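Bifunctional enzyme cysn/cysc (Mycobacterium tuberculosis, PDB 4BZP) phosphorylates adenosine 5'-phosphosulfate at its 3'-hydroxyl with ATP through its APS kinase domain, a step of sulfate activation. Local coordinates at residues G5-F10 / L72-G77. Numbering follows the deposited sequence.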
ATOM      1  N   GLY A   5      11.226  -1.036  -9.088  1.00 12.87           N
ATOM      2  CA  GLY A   5      10.782   0.208  -9.673  1.00 10.78           C
ATOM      3  C   GLY A   5      11.410   1.415  -8.957  1.00  9.90           C
ATOM      4  O   GLY A   5      12.403   1.296  -8.250  1.00 10.21           O
ATOM      5  N   LYS A   6      10.795   2.536  -9.152  1.00  8.71           N
ATOM      6  CA  LYS A   6      11.307   3.821  -8.708  1.00  8.33           C
ATOM      7  C   LYS A   6      10.116   4.682  -8.439  1.00  7.54           C
ATOM      8  O   LYS A   6       9.004   4.400  -8.928  1.00  7.32           O
ATOM      9  CB  LYS A   6      12.089   4.489  -9.839  1.00  9.68           C
ATOM     10  CG  LYS A   6      13.174   3.658 -10.489  1.00 12.12           C
ATOM     11  CD  LYS A   6      13.915   4.355 -11.574  1.00 14.04           C
ATOM     12  CE  LYS A   6      14.933   3.373 -12.198  1.00 17.27           C
ATOM     13  NZ  LYS A   6      15.466   4.006 -13.434  1.00 20.82           N
ATOM     14  N   THR A   7      10.349   5.789  -7.726  1.00  6.64           N
ATOM     15  CA  THR A   7       9.291   6.765  -7.441  1.00  6.46           C
ATOM     16  C   THR A   7       9.595   8.164  -7.913  1.00  5.97           C
ATOM     17  O   THR A   7      10.678   8.691  -7.653  1.00  6.04           O
ATOM     18  CB  THR A   7       8.968   6.820  -5.928  1.00  6.06           C
ATOM     19  OG1 THR A   7       8.469   5.520  -5.538  1.00  5.73           O
ATOM     20  CG2 THR A   7       7.938   7.900  -5.558  1.00  6.19           C
ATOM     21  N   VAL A   8       8.633   8.766  -8.622  1.00  5.64           N
ATOM     22  CA  VAL A   8       8.651  10.166  -8.941  1.00  6.27           C
ATOM     23  C   VAL A   8       7.685  10.884  -8.014  1.00  5.79           C
ATOM     24  O   VAL A   8       6.484  10.613  -8.052  1.00  6.66           O
ATOM     25  CB  VAL A   8       8.242  10.398 -10.407  1.00  7.07           C
ATOM     26  CG1 VAL A   8       8.271  11.886 -10.722  1.00  8.75           C
ATOM     27  CG2 VAL A   8       9.145   9.623 -11.335  1.00  8.30           C
ATOM     28  N   TRP A   9       8.191  11.779  -7.186  1.00  5.88           N
ATOM     29  CA  TRP A   9       7.436  12.492  -6.150  1.00  6.11           C
ATOM     30  C   TRP A   9       7.289  13.910  -6.616  1.00  6.22           C
ATOM     31  O   TRP A   9       8.275  14.713  -6.607  1.00  6.20           O
ATOM     32  CB  TRP A   9       8.185  12.420  -4.830  1.00  6.89           C
ATOM     33  CG  TRP A   9       7.437  12.831  -3.617  1.00  7.66           C
ATOM     34  CD1 TRP A   9       7.341  14.061  -3.112  1.00 10.27           C
ATOM     35  CD2 TRP A   9       6.677  11.958  -2.742  1.00  8.15           C
ATOM     36  NE1 TRP A   9       6.544  14.038  -1.987  1.00 10.98           N
ATOM     37  CE2 TRP A   9       6.158  12.751  -1.726  1.00  8.60           C
ATOM     38  CE3 TRP A   9       6.405  10.593  -2.719  1.00  7.43           C
ATOM     39  CZ2 TRP A   9       5.366  12.207  -0.685  1.00  8.41           C
ATOM     40  CZ3 TRP A   9       5.610  10.101  -1.687  1.00  8.46           C
ATOM     41  CH2 TRP A   9       5.122  10.907  -0.743  1.00  8.10           C
ATOM     42  N   PHE A  10       6.097  14.284  -7.050  0.50  5.84           N
ATOM     43  CA  PHE A  10       5.868  15.634  -7.426  0.50  5.96           C
ATOM     44  C   PHE A  10       5.726  16.536  -6.218  0.50  6.25           C
ATOM     45  O   PHE A  10       5.515  16.157  -5.023  0.50  6.37           O
ATOM     46  CB  PHE A  10       4.632  15.764  -8.287  0.50  5.92           C
ATOM     47  CG  PHE A  10       4.768  15.142  -9.626  0.50  5.69           C
ATOM     48  CD1 PHE A  10       4.508  13.799  -9.798  0.50  6.06           C
ATOM     49  CD2 PHE A  10       5.185  15.887 -10.714  0.50  6.02           C
ATOM     50  CE1 PHE A  10       4.678  13.210 -11.024  0.50  5.93           C
ATOM     51  CE2 PHE A  10       5.359  15.300 -11.942  0.50  5.77           C
ATOM     52  CZ  PHE A  10       5.046  13.964 -12.112  0.50  5.95           C
ATOM     53  N   LEU A  72       6.478   0.306  -1.419  1.00 10.43           N
ATOM     54  CA  LEU A  72       5.936  -1.052  -1.608  0.50 11.13           C
ATOM     55  C   LEU A  72       5.658  -1.344  -3.079  1.00 11.59           C
ATOM     56  O   LEU A  72       6.072  -2.397  -3.618  1.00 13.16           O
ATOM     57  CB  LEU A  72       4.697  -1.236  -0.729  0.50 11.70           C
ATOM     58  CG  LEU A  72       3.850  -2.490  -0.920  0.50 11.83           C
ATOM     59  CD1 LEU A  72       4.749  -3.632  -0.601  0.50 12.67           C
ATOM     60  CD2 LEU A  72       2.602  -2.492  -0.047  0.50 12.05           C
ATOM     61  N   LEU A  73       4.992  -0.415  -3.760  1.00  9.76           N
ATOM     62  CA  LEU A  73       4.685  -0.622  -5.165  1.00  9.87           C
ATOM     63  C   LEU A  73       5.971  -0.673  -5.971  1.00  8.87           C
ATOM     64  O   LEU A  73       6.072  -1.427  -6.933  1.00  9.11           O
ATOM     65  CB  LEU A  73       3.775   0.456  -5.693  1.00  9.76           C
ATOM     66  CG  LEU A  73       2.334   0.455  -5.177  1.00 11.30           C
ATOM     67  CD1 LEU A  73       1.620   1.753  -5.559  1.00 11.82           C
ATOM     68  CD2 LEU A  73       1.585  -0.780  -5.717  1.00 15.72           C
ATOM     69  N   ALA A  74       6.931   0.169  -5.654  1.00  8.56           N
ATOM     70  CA  ALA A  74       8.218   0.136  -6.353  1.00  9.85           C
ATOM     71  C   ALA A  74       8.930  -1.157  -6.147  1.00 12.68           C
ATOM     72  O   ALA A  74       9.508  -1.725  -7.075  1.00 12.98           O
ATOM     73  CB  ALA A  74       9.071   1.305  -5.897  1.00  9.83           C
ATOM     74  N   ASP A  75       8.898  -1.670  -4.957  1.00 14.58           N
ATOM     75  CA  ASP A  75       9.565  -2.938  -4.691  1.00 19.82           C
ATOM     76  C   ASP A  75       8.872  -4.075  -5.482  1.00 20.58           C
ATOM     77  O   ASP A  75       9.567  -5.033  -5.874  1.00 27.66           O
ATOM     78  CB  ASP A  75       9.632  -3.129  -3.164  1.00 23.39           C
ATOM     79  CG  ASP A  75      10.424  -4.321  -2.784  1.00 27.92           C
ATOM     80  OD1 ASP A  75      11.673  -4.218  -2.867  1.00 34.09           O
ATOM     81  OD2 ASP A  75       9.762  -5.315  -2.435  1.00 27.23           O
ATOM     82  N   CYS A  76       7.570  -3.963  -5.768  1.00 19.40           N
ATOM     83  CA  CYS A  76       6.788  -4.843  -6.646  1.00 19.03           C
ATOM     84  C   CYS A  76       7.012  -4.583  -8.172  1.00 16.77           C
ATOM     85  O   CYS A  76       6.313  -5.139  -8.999  1.00 17.43           O
ATOM     86  CB  CYS A  76       5.269  -4.696  -6.338  1.00 19.22           C
ATOM     87  SG  CYS A  76       4.790  -5.499  -4.856  1.00 29.86           S
ATOM     88  N   GLY A  77       7.915  -3.658  -8.507  1.00 13.07           N
ATOM     89  CA  GLY A  77       8.347  -3.441  -9.872  1.00 12.05           C
ATOM     90  C   GLY A  77       7.769  -2.233 -10.598  1.00 11.28           C
ATOM     91  O   GLY A  77       8.057  -2.007 -11.787  1.00 13.89           O
TER
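Gly5 meets the end of helix 56-75 with its backbone, its N donating to Ala74 O at 2.7 Å in a nearly straight bond, 161° at the hydrogen. The donor lies 29° out of the carbonyl plane, and Gly77 N reaches the same oxygen from the other face at 2.9 Å, so two amides hold this last-turn carbonyl. Gly77, with positive phi (103°), ends the helix in a Schellman motif, and its CA comes to 3.8 Å from Gly5 N. Without a side chain, Gly5 brings its CA to 4.2 Å from Ala74 CA, the nearest CA pair across the two segments. At Lys6 the backbone N, 3.9 Å from Ala74 CB, does the touching, while the side chain starts away from the helix and touches Leu79 and Phe107. Here the chain enters the central strand of the parallel sheet of a P-loop kinase fold, bonded to strand 79-82 through Lys6 and Val80; the C-terminal end of helix 56-75 meets the start of the strand that leads to the ADP-binding loop. Thr7 brings OG1 within 4.3 Å of Ala74 CB, a loose van der Waals approach; the hydroxyl is hydrogen-bonded to His99 NE2.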